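Local atomic coordinates of methylmalonyl-CoA epimerase, mitochondrial (Homo sapiens, PDB entry 3RMU), a protein that interconverts the R and S forms of methylmalonyl-CoA in mitochondrial propionyl-CoA metabolism and carries a cobalt ion at its metal site. Residues A20-K24 / N25-A29; F46-G50 / N51-E55; A91-D94 / L95-K99. One frame throughout, in Å; residues are numbered along the deposited sequence. Where two conformers were deposited one is given.

Interaction 1: residues A20-K24 / N25-A29; sequences AAFYK and NILGA. With EDO (1,2-ethanediol), chain N; EDO (1,2-ethanediol), chain H.
Phe22 meets both Ile26 and Leu27 one turn further along the chain. Its CB starts off away from that turn, but with CG anti to the backbone nitrogen (chi1 176°) the ring is sent back alongside it. At CD1 the ring touches Ile26 CG1 at 3.8 Å, and at CE1 it touches Ile26 CG2. Ile26 CB sits over the ring face, 4.2 Å from its centroid, in a CH-pi contact. Across the ring, Phe22 CE2 reaches Leu27 CD1 at 3.9 Å. The same Leu27 methyl lies beside Tyr23 CD2, the two side chains running the same way, while Phe22 CD2 stands over the centre of the Tyr23 ring.

The helix widens at residues 22-24, where Phe22 O takes two donors, Ile26 N at 2.9 Å and Leu27 N at 3.1 Å, the second belonging to a wider pi-type turn. Gly28 then leaves helical geometry with positive phi, and Ala29 N closes onto Tyr23 O at 2.9 Å. Tyr23 OH is held by Gly125 O of the second subunit, and Ile26 packs on Leu95 of that subunit. This is a helix C-terminus that turns through glycine into strand 30-37, within the first beta-alpha-beta-beta-beta module of the VOC (glyoxalase-type) fold.

Interaction 2: residues F46-G50 / N51-E55; sequences FVNLG and NTKME
Val47 and Met54 face each other as an antiparallel hydrogen-bonded pair between strands 42-48 and 53-59. Val47 N gives to Met54 O at 2.8 Å, almost straight at 175°, and Met54 N returns a bond to Val47 O at 3.0 Å; both donors lie in the plane of the carbonyl they use. On the face of the sheet that these two residues share, Val47 CB meets Met54 CB at 3.9 Å.

On the other face, the side chains of the non-hydrogen-bonded pair Phe46 and Glu55 lie side by side, pointing the same way. Phe46 has CG beside its backbone nitrogen (chi1 -61°), and its ring leans toward the partner strand. Glu55 OE2 comes to the edge of that ring, near its plane, 3.4 Å from Phe46 CE1, with carboxylate and ring planes 81° apart. Next along, Lys53 CE crosses over Asn48 CB and CG.

The turn closes beyond these pairs. Leu49 N bonds to Thr52 O at 3.0 Å, and a weak bond joins Asn51 N to Leu49 O. Asn48 OD1 accepts from Gly50 N at 2.9 Å, an Asx turn in which the donor lies above the amide carbonyl plane.

Further out, His112 holds Glu55 OE2. The Glu55 side chain packs against that of the cobalt ligand His8, and its nearest atom is about 4 Å from the cobalt ion. Thr52 OG1 bonds to Leu6 O, while Asn51 ND2 reaches Leu6 O of the second subunit. The arrangement is a beta hairpin of the VOC fold, its turn at the dimer interface and its Glu55 end beside the metal site.

Interaction 3: residues A91-D94 / L95-K99; sequences AVMD and LKKKK. With EDO (1,2-ethanediol), chain F.
One salt bridge ties Asp94 to Lys98, four residues on along helix 88-97. Lys98 NZ lies 2.9 Å from Asp94 OD2 and uses the syn lone pair of that oxygen, the side of the other carboxylate oxygen. Lys98 CG, set beside its backbone nitrogen (chi1 -73°), passes Asp94 O at 3.3 Å; the extended remainder of the chain then carries CE to 3.4 Å from Asp94 OD1 and the ammonium to OD2. Asp94 has CG anti to its own nitrogen (chi1 176°), which swings the carboxylate round to meet it. Asp94 OD2 also accepts from O1 of a 1,2-ethanediol at 2.6 Å, a molecule probably left by the crystallisation liquor.

Backbone bonds carry the turn itself. Leu95 N to Ala91 O, Lys96 N to Val92 O, Lys97 N to Met93 O and Lys98 N to Asp94 O follow in regular alpha-helical order. Leu95 CG lies close to one of these acceptors, 3.2 Å from Ala91 O. Lys99 has positive phi and completes a Schellman motif, its nitrogen bonding to Lys96 O.

Apolar contacts are fewer. Met93 CG touches Lys97 CD at 4.0 Å where the two chains cross, and Leu95 packs on Ile100 and Leu103.

Lys98 NZ has a further partner in Ile26 O of the second subunit. The ammonium is thus shared between the helix's own carboxylate and a backbone carbonyl near the C-terminal end of helix 16-26 of that subunit, and the negative charge of Asp94 probably helps keep it protonated and pointed across the dimer interface.

In the fold
From the N terminus, interaction 1 comes first, ending helix 16-26 and turning the chain into strand 30-37. Interaction 2 then closes the hairpin of strands 42-48 and 53-59, and interaction 3 ends helix 88-97. They follow in series; none nests in or crosses another. Interactions 1 and 2 touch, with Ala29 CB 3.6 Å from Val47 CG1, joining the first helix to the sheet. Interaction 3 lies on the opposite side of the chain's centre from interaction 1, their nearest atoms about 28 Å apart, yet the second subunit reunites them: the end of helix 16-26 in one chain meets Asp94, Leu95 and Lys98 of the other.

Interaction 1: residues A20-K24 / N25-A29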
ATOM      1  N   ALA A  20       7.431  14.282   1.334  1.00 22.20           N
ATOM      2  CA  ALA A  20       8.631  14.022   0.527  1.00 20.72           C
ATOM      3  C   ALA A  20       9.914  14.137   1.352  1.00 24.16           C
ATOM      4  O   ALA A  20      10.774  13.263   1.295  1.00 22.60           O
ATOM      5  CB  ALA A  20       8.680  14.992  -0.675  1.00 20.86           C
ATOM      6  N   ALA A  21      10.011  15.210   2.150  1.00 22.98           N
ATOM      7  CA  ALA A  21      11.155  15.455   2.990  1.00 22.21           C
ATOM      8  C   ALA A  21      11.277  14.426   4.106  1.00 22.59           C
ATOM      9  O   ALA A  21      12.377  14.131   4.534  1.00 26.17           O
ATOM     10  CB  ALA A  21      11.105  16.906   3.574  1.00 23.47           C
ATOM     11  N   PHE A  22      10.164  13.880   4.588  1.00 24.42           N
ATOM     12  CA  PHE A  22      10.248  12.811   5.571  1.00 25.08           C
ATOM     13  C   PHE A  22      10.942  11.585   4.960  1.00 25.12           C
ATOM     14  O   PHE A  22      11.912  11.057   5.512  1.00 26.80           O
ATOM     15  CB  PHE A  22       8.859  12.444   6.066  1.00 26.25           C
ATOM     16  CG  PHE A  22       8.832  11.296   7.016  1.00 30.14           C
ATOM     17  CD1 PHE A  22       9.048  11.492   8.375  1.00 29.70           C
ATOM     18  CD2 PHE A  22       8.556  10.016   6.556  1.00 41.34           C
ATOM     19  CE1 PHE A  22       8.995  10.426   9.241  1.00 34.08           C
ATOM     20  CE2 PHE A  22       8.515   8.958   7.421  1.00 40.17           C
ATOM     21  CZ  PHE A  22       8.760   9.156   8.759  1.00 30.08           C
ATOM     22  N   TYR A  23      10.442  11.133   3.815  1.00 21.46           N
ATOM     23  CA  TYR A  23      11.027   9.961   3.172  1.00 21.55           C
ATOM     24  C   TYR A  23      12.484  10.199   2.849  1.00 19.27           C
ATOM     25  O   TYR A  23      13.322   9.331   3.128  1.00 21.30           O
ATOM     26  CB  TYR A  23      10.216   9.499   1.957  1.00 18.73           C
ATOM     27  CG  TYR A  23       8.959   8.826   2.422  1.00 20.89           C
ATOM     28  CD1 TYR A  23       7.773   9.531   2.539  1.00 24.30           C
ATOM     29  CD2 TYR A  23       8.960   7.484   2.790  1.00 26.32           C
ATOM     30  CE1 TYR A  23       6.631   8.935   3.012  1.00 24.16           C
ATOM     31  CE2 TYR A  23       7.808   6.881   3.250  1.00 23.92           C
ATOM     32  CZ  TYR A  23       6.648   7.620   3.365  1.00 35.06           C
ATOM     33  OH  TYR A  23       5.495   7.053   3.835  1.00 34.24           O
ATOM     34  N   LYS A  24      12.794  11.379   2.316  1.00 18.22           N
ATOM     35  CA  LYS A  24      14.163  11.692   1.930  1.00 26.79           C
ATOM     36  C   LYS A  24      15.102  11.841   3.127  1.00 24.07           C
ATOM     37  O   LYS A  24      16.132  11.188   3.199  1.00 25.68           O
ATOM     38  CB  LYS A  24      14.188  12.950   1.069  1.00 23.46           C
ATOM     39  CG  LYS A  24      15.518  13.325   0.473  1.00 34.39           C
ATOM     40  CD  LYS A  24      15.415  14.739  -0.114  1.00 34.80           C
ATOM     41  CE  LYS A  24      16.722  15.264  -0.640  1.00 47.19           C
ATOM     42  NZ  LYS A  24      16.542  16.637  -1.249  1.00 48.47           N
ATOM     43  N   ASN A  25      14.755  12.730   4.048  1.00 25.26           N
ATOM     44  CA  ASN A  25      15.702  13.164   5.063  1.00 25.02           C
ATOM     45  C   ASN A  25      15.570  12.460   6.423  1.00 24.03           C
ATOM     46  O   ASN A  25      16.513  12.453   7.185  1.00 29.64           O
ATOM     47  CB  ASN A  25      15.665  14.682   5.194  1.00 27.77           C
ATOM     48  CG  ASN A  25      16.241  15.370   3.974  1.00 33.88           C
ATOM     49  OD1 ASN A  25      17.100  14.811   3.295  1.00 32.43           O
ATOM     50  ND2 ASN A  25      15.778  16.586   3.695  1.00 34.21           N
ATOM     51  N   ILE A  26      14.408  11.897   6.717  1.00 26.77           N
ATOM     52  CA  ILE A  26      14.264  11.034   7.887  1.00 27.73           C
ATOM     53  C   ILE A  26      14.582   9.568   7.538  1.00 26.14           C
ATOM     54  O   ILE A  26      15.475   8.992   8.143  1.00 28.16           O
ATOM     55  CB  ILE A  26      12.860  11.144   8.540  1.00 24.66           C
ATOM     56  CG1 ILE A  26      12.622  12.575   9.008  1.00 27.81           C
ATOM     57  CG2 ILE A  26      12.757  10.198   9.770  1.00 26.78           C
ATOM     58  CD1 ILE A  26      13.760  13.166   9.824  1.00 29.21           C
ATOM     59  N   LEU A  27      13.889   8.980   6.562  1.00 25.97           N
ATOM     60  CA  LEU A  27      14.134   7.583   6.206  1.00 26.39           C
ATOM     61  C   LEU A  27      15.322   7.325   5.266  1.00 24.94           C
ATOM     62  O   LEU A  27      15.787   6.192   5.149  1.00 26.33           O
ATOM     63  CB  LEU A  27      12.873   6.929   5.660  1.00 24.91           C
ATOM     64  CG  LEU A  27      11.706   6.765   6.630  1.00 26.81           C
ATOM     65  CD1 LEU A  27      10.595   5.936   5.972  1.00 25.79           C
ATOM     66  CD2 LEU A  27      12.155   6.169   7.973  1.00 27.17           C
ATOM     67  N   GLY A  28      15.788   8.334   4.560  1.00 23.99           N
ATOM     68  CA  GLY A  28      16.929   8.147   3.631  1.00 28.13           C
ATOM     69  C   GLY A  28      16.563   7.491   2.290  1.00 29.04           C
ATOM     70  O   GLY A  28      17.402   6.793   1.681  1.00 28.14           O
ATOM     71  N   ALA A  29      15.323   7.710   1.847  1.00 21.35           N
ATOM     72  CA  ALA A  29      14.824   7.251   0.536  1.00 17.60           C
ATOM     73  C   ALA A  29      15.293   8.139  -0.622  1.00 22.76           C
ATOM     74  O   ALA A  29      15.626   9.340  -0.456  1.00 24.19           O
ATOM     75  CB  ALA A  29      13.295   7.186   0.530  1.00 20.25           C
TER
HETATM   76  C1  EDO N   7      16.257   4.295   8.034  1.00 28.14           C
HETATM   77  O1  EDO N   7      16.991   4.411   6.810  1.00 33.26           O
HETATM   78  C2  EDO N   7      16.698   5.390   9.021  1.00 40.24           C
HETATM   79  O2  EDO N   7      18.045   5.200   9.513  1.00 34.37           O
HETATM   80  C1  EDO H   3      12.608  16.913  -2.519  1.00 47.97           C
HETATM   81  O1  EDO H   3      13.855  16.549  -3.134  1.00 47.35           O
HETATM   82  C2  EDO H   3      11.523  16.144  -3.256  1.00 31.97           C
HETATM   83  O2  EDO H   3      10.210  16.684  -3.132  1.00 44.49           O
HETATM   84  O   HOH W   1      17.871  10.419   0.829  1.00 34.01           O

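Interaction 2: residues F46-G50 / N51-E55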
ATOM      1  N   PHE A  46       7.563  10.785  -6.338  1.00 17.67           N
ATOM      2  CA  PHE A  46       7.896   9.376  -6.457  1.00 18.30           C
ATOM      3  C   PHE A  46       8.977   9.018  -5.454  1.00 18.43           C
ATOM      4  O   PHE A  46      10.019   9.668  -5.421  1.00 18.51           O
ATOM      5  CB  PHE A  46       8.422   9.096  -7.883  1.00 16.80           C
ATOM      6  CG  PHE A  46       7.435   9.392  -8.942  1.00 16.44           C
ATOM      7  CD1 PHE A  46       6.427   8.467  -9.243  1.00 19.23           C
ATOM      8  CD2 PHE A  46       7.447  10.618  -9.613  1.00 21.94           C
ATOM      9  CE1 PHE A  46       5.454   8.755 -10.230  1.00 21.89           C
ATOM     10  CE2 PHE A  46       6.487  10.909 -10.579  1.00 29.37           C
ATOM     11  CZ  PHE A  46       5.474   9.971 -10.883  1.00 23.38           C
ATOM     12  N   VAL A  47       8.709   8.019  -4.610  1.00 17.20           N
ATOM     13  CA  VAL A  47       9.727   7.478  -3.709  1.00 18.42           C
ATOM     14  C   VAL A  47      10.185   6.160  -4.315  1.00 15.98           C
ATOM     15  O   VAL A  47       9.382   5.259  -4.470  1.00 18.42           O
ATOM     16  CB  VAL A  47       9.197   7.257  -2.323  1.00 19.63           C
ATOM     17  CG1 VAL A  47      10.288   6.637  -1.434  1.00 17.88           C
ATOM     18  CG2 VAL A  47       8.677   8.587  -1.761  1.00 18.77           C
ATOM     19  N   ASN A  48      11.441   6.094  -4.730  1.00 18.78           N
ATOM     20  CA  ASN A  48      11.927   4.924  -5.456  1.00 14.82           C
ATOM     21  C   ASN A  48      12.563   3.956  -4.467  1.00 17.80           C
ATOM     22  O   ASN A  48      13.651   4.199  -3.994  1.00 19.54           O
ATOM     23  CB  ASN A  48      12.905   5.324  -6.536  1.00 22.15           C
ATOM     24  CG  ASN A  48      13.495   4.106  -7.306  1.00 34.44           C
ATOM     25  OD1 ASN A  48      13.021   2.979  -7.176  1.00 26.04           O
ATOM     26  ND2 ASN A  48      14.521   4.356  -8.111  1.00 32.11           N
ATOM     27  N   LEU A  49      11.841   2.884  -4.148  1.00 17.39           N
ATOM     28  CA  LEU A  49      12.350   1.833  -3.275  1.00 14.63           C
ATOM     29  C   LEU A  49      13.101   0.689  -3.998  1.00 20.22           C
ATOM     30  O   LEU A  49      13.442  -0.303  -3.339  1.00 17.22           O
ATOM     31  CB  LEU A  49      11.250   1.299  -2.361  1.00 15.12           C
ATOM     32  CG  LEU A  49      10.471   2.303  -1.505  1.00 15.30           C
ATOM     33  CD1 LEU A  49       9.341   1.636  -0.785  1.00 17.07           C
ATOM     34  CD2 LEU A  49      11.422   3.031  -0.505  1.00 16.52           C
ATOM     35  N   GLY A  50      13.426   0.875  -5.292  1.00 14.78           N
ATOM     36  CA  GLY A  50      14.193  -0.082  -6.076  1.00 22.56           C
ATOM     37  C   GLY A  50      13.313  -1.122  -6.740  1.00 15.56           C
ATOM     38  O   GLY A  50      13.387  -1.323  -7.965  1.00 21.41           O
ATOM     39  N   ASN A  51      12.506  -1.804  -5.933  1.00 19.58           N
ATOM     40  CA  ASN A  51      11.614  -2.838  -6.439  1.00 18.37           C
ATOM     41  C   ASN A  51      10.256  -2.295  -6.921  1.00 14.54           C
ATOM     42  O   ASN A  51       9.578  -2.953  -7.691  1.00 16.93           O
ATOM     43  CB  ASN A  51      11.426  -4.016  -5.437  1.00 14.85           C
ATOM     44  CG  ASN A  51      10.725  -3.617  -4.115  1.00 19.01           C
ATOM     45  OD1 ASN A  51      10.921  -2.534  -3.604  1.00 13.55           O
ATOM     46  ND2 ASN A  51      10.015  -4.560  -3.520  1.00 17.29           N
ATOM     47  N   THR A  52       9.871  -1.138  -6.393  1.00 16.82           N
ATOM     48  CA  THR A  52       8.612  -0.490  -6.697  1.00 18.32           C
ATOM     49  C   THR A  52       8.725   0.969  -6.242  1.00 14.64           C
ATOM     50  O   THR A  52       9.762   1.383  -5.668  1.00 16.78           O
ATOM     51  CB  THR A  52       7.437  -1.205  -5.995  1.00 18.51           C
ATOM     52  OG1 THR A  52       6.198  -0.744  -6.546  1.00 19.89           O
ATOM     53  CG2 THR A  52       7.467  -0.990  -4.449  1.00 18.49           C
ATOM     54  N   LYS A  53       7.671   1.724  -6.451  1.00 18.67           N
ATOM     55  CA  LYS A  53       7.608   3.086  -5.974  1.00 15.54           C
ATOM     56  C   LYS A  53       6.401   3.378  -5.141  1.00 20.39           C
ATOM     57  O   LYS A  53       5.369   2.724  -5.270  1.00 17.58           O
ATOM     58  CB  LYS A  53       7.519   4.029  -7.172  1.00 22.22           C
ATOM     59  CG  LYS A  53       8.664   3.891  -8.033  1.00 24.49           C
ATOM     60  CD  LYS A  53       8.714   4.833  -9.159  1.00 34.49           C
ATOM     61  CE  LYS A  53      10.141   5.052  -9.532  1.00 43.95           C
ATOM     62  NZ  LYS A  53      10.300   4.689 -10.936  1.00 37.65           N
ATOM     63  N   MET A  54       6.563   4.377  -4.282  1.00 16.74           N
ATOM     64  CA  MET A  54       5.456   4.986  -3.589  0.50 17.43           C
ATOM     65  C   MET A  54       5.176   6.273  -4.344  1.00 19.19           C
ATOM     66  O   MET A  54       6.100   7.002  -4.688  1.00 23.70           O
ATOM     67  CB  MET A  54       5.798   5.314  -2.132  0.50 19.93           C
ATOM     68  CG  MET A  54       6.263   4.161  -1.280  0.50 19.82           C
ATOM     69  SD  MET A  54       6.781   4.683   0.380  0.50 23.12           S
ATOM     70  CE  MET A  54       5.264   5.337   1.069  0.50 16.46           C
ATOM     71  N   GLU A  55       3.912   6.557  -4.609  1.00 17.18           N
ATOM     72  CA  GLU A  55       3.543   7.822  -5.263  1.00 15.45           C
ATOM     73  C   GLU A  55       2.855   8.595  -4.170  1.00 16.16           C
ATOM     74  O   GLU A  55       1.773   8.203  -3.707  1.00 23.61           O
ATOM     75  CB  GLU A  55       2.622   7.639  -6.448  1.00 14.80           C
ATOM     76  CG  GLU A  55       3.325   6.855  -7.613  1.00 17.89           C
ATOM     77  CD  GLU A  55       2.604   6.914  -8.955  1.00 14.47           C
ATOM     78  OE1 GLU A  55       1.544   7.582  -9.050  1.00 24.60           O
ATOM     79  OE2 GLU A  55       3.145   6.278  -9.910  1.00 24.27           O
TER

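Interaction 3: residues A91-D94 / L95-K99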
ATOM      1  N   ALA A  91      -8.029  -7.537 -20.057  1.00 24.24           N
ATOM      2  CA  ALA A  91      -8.363  -7.575 -18.654  1.00 25.01           C
ATOM      3  C   ALA A  91      -9.745  -6.983 -18.424  1.00 24.18           C
ATOM      4  O   ALA A  91     -10.525  -7.534 -17.665  1.00 24.63           O
ATOM      5  CB  ALA A  91      -7.327  -6.839 -17.852  1.00 21.43           C
ATOM      6  N   VAL A  92     -10.041  -5.866 -19.074  1.00 23.72           N
ATOM      7  CA  VAL A  92     -11.360  -5.247 -18.965  1.00 26.61           C
ATOM      8  C   VAL A  92     -12.446  -6.199 -19.459  1.00 27.40           C
ATOM      9  O   VAL A  92     -13.447  -6.386 -18.778  1.00 28.82           O
ATOM     10  CB  VAL A  92     -11.422  -3.891 -19.699  1.00 34.02           C
ATOM     11  CG1 VAL A  92     -12.845  -3.340 -19.726  1.00 39.77           C
ATOM     12  CG2 VAL A  92     -10.497  -2.906 -19.026  1.00 41.33           C
ATOM     13  N   MET A  93     -12.250  -6.822 -20.619  1.00 26.00           N
ATOM     14  CA  MET A  93     -13.256  -7.768 -21.126  1.00 31.18           C
ATOM     15  C   MET A  93     -13.436  -8.982 -20.194  1.00 30.53           C
ATOM     16  O   MET A  93     -14.577  -9.395 -19.938  1.00 31.17           O
ATOM     17  CB  MET A  93     -12.892  -8.288 -22.504  1.00 27.15           C
ATOM     18  CG  MET A  93     -14.052  -9.000 -23.255  1.00 48.73           C
ATOM     19  SD  MET A  93     -15.405  -7.927 -23.858  1.00 64.03           S
ATOM     20  CE  MET A  93     -14.589  -6.314 -24.016  1.00 46.00           C
ATOM     21  N   ASP A  94     -12.316  -9.575 -19.769  1.00 28.17           N
ATOM     22  CA  ASP A  94     -12.325 -10.706 -18.822  1.00 30.49           C
ATOM     23  C   ASP A  94     -13.081 -10.321 -17.557  1.00 32.00           C
ATOM     24  O   ASP A  94     -13.934 -11.075 -17.089  1.00 30.58           O
ATOM     25  CB  ASP A  94     -10.894 -11.101 -18.457  1.00 25.20           C
ATOM     26  CG  ASP A  94     -10.829 -12.198 -17.394  1.00 28.83           C
ATOM     27  OD1 ASP A  94     -11.422 -13.273 -17.604  1.00 35.72           O
ATOM     28  OD2 ASP A  94     -10.173 -11.950 -16.356  1.00 35.38           O
ATOM     29  N   LEU A  95     -12.772  -9.147 -17.001  1.00 29.47           N
ATOM     30  CA  LEU A  95     -13.459  -8.714 -15.780  1.00 29.71           C
ATOM     31  C   LEU A  95     -14.951  -8.419 -15.991  1.00 31.22           C
ATOM     32  O   LEU A  95     -15.772  -8.705 -15.104  1.00 29.90           O
ATOM     33  CB  LEU A  95     -12.772  -7.501 -15.173  1.00 27.59           C
ATOM     34  CG  LEU A  95     -11.374  -7.732 -14.611  1.00 27.47           C
ATOM     35  CD1 LEU A  95     -10.792  -6.387 -14.280  1.00 24.95           C
ATOM     36  CD2 LEU A  95     -11.378  -8.679 -13.384  1.00 23.62           C
ATOM     37  N   LYS A  96     -15.294  -7.816 -17.138  1.00 26.07           N
ATOM     38  CA  LYS A  96     -16.702  -7.596 -17.502  1.00 33.45           C
ATOM     39  C   LYS A  96     -17.421  -8.930 -17.635  1.00 30.71           C
ATOM     40  O   LYS A  96     -18.565  -9.051 -17.217  1.00 33.72           O
ATOM     41  CB  LYS A  96     -16.844  -6.773 -18.803  1.00 36.69           C
ATOM     42  CG  LYS A  96     -18.190  -6.008 -18.938  1.00 53.23           C
ATOM     43  CD  LYS A  96     -18.125  -4.866 -19.969  1.00 53.90           C
ATOM     44  CE  LYS A  96     -17.305  -3.667 -19.457  1.00 57.51           C
ATOM     45  NZ  LYS A  96     -17.714  -2.372 -20.104  1.00 59.49           N
ATOM     46  N   LYS A  97     -16.751  -9.934 -18.201  1.00 30.16           N
ATOM     47  CA  LYS A  97     -17.353 -11.268 -18.355  1.00 32.71           C
ATOM     48  C   LYS A  97     -17.584 -12.003 -17.022  1.00 34.17           C
ATOM     49  O   LYS A  97     -18.495 -12.822 -16.905  1.00 35.90           O
ATOM     50  CB  LYS A  97     -16.478 -12.144 -19.251  1.00 39.66           C
ATOM     51  CG  LYS A  97     -16.662 -11.883 -20.741  1.00 44.75           C
ATOM     52  CD  LYS A  97     -15.449 -12.327 -21.577  1.00 65.85           C
ATOM     53  CE  LYS A  97     -15.359 -13.844 -21.735  1.00 73.00           C
ATOM     54  NZ  LYS A  97     -14.714 -14.205 -23.035  1.00 76.73           N
ATOM     55  N   LYS A  98     -16.721 -11.732 -16.054  1.00 33.45           N
ATOM     56  CA  LYS A  98     -16.782 -12.334 -14.715  1.00 32.22           C
ATOM     57  C   LYS A  98     -17.861 -11.628 -13.886  1.00 34.33           C
ATOM     58  O   LYS A  98     -18.179 -12.059 -12.772  1.00 34.39           O
ATOM     59  CB  LYS A  98     -15.394 -12.238 -14.037  1.00 35.16           C
ATOM     60  CG  LYS A  98     -14.319 -13.205 -14.614  1.00 33.25           C
ATOM     61  CD  LYS A  98     -12.902 -12.963 -14.084  1.00 29.55           C
ATOM     62  CE  LYS A  98     -11.954 -14.163 -14.400  1.00 37.11           C
ATOM     63  NZ  LYS A  98     -10.456 -13.883 -14.238  1.00 31.10           N
ATOM     64  N   LYS A  99     -18.424 -10.546 -14.440  1.00 30.23           N
ATOM     65  CA  LYS A  99     -19.494  -9.768 -13.817  1.00 34.06           C
ATOM     66  C   LYS A  99     -19.100  -9.236 -12.451  1.00 36.16           C
ATOM     67  O   LYS A  99     -19.908  -9.284 -11.523  1.00 37.33           O
ATOM     68  CB  LYS A  99     -20.790 -10.594 -13.653  1.00 38.26           C
ATOM     69  CG  LYS A  99     -21.394 -11.161 -14.933  1.00 45.70           C
ATOM     70  CD  LYS A  99     -22.129 -10.099 -15.725  1.00 58.46           C
ATOM     71  CE  LYS A  99     -22.750 -10.681 -16.980  1.00 62.58           C
ATOM     72  NZ  LYS A  99     -23.000  -9.615 -17.980  1.00 67.22           N
TER
HETATM   73  C1  EDO F 177      -7.851  -9.933 -14.689  1.00 34.15           C
HETATM   74  O1  EDO F 177      -8.191 -10.223 -16.046  1.00 32.19           O
HETATM   75  C2  EDO F 177      -6.422  -9.404 -14.637  1.00 33.08           C
HETATM   76  O2  EDO F 177      -5.529 -10.514 -14.554  1.00 43.78           O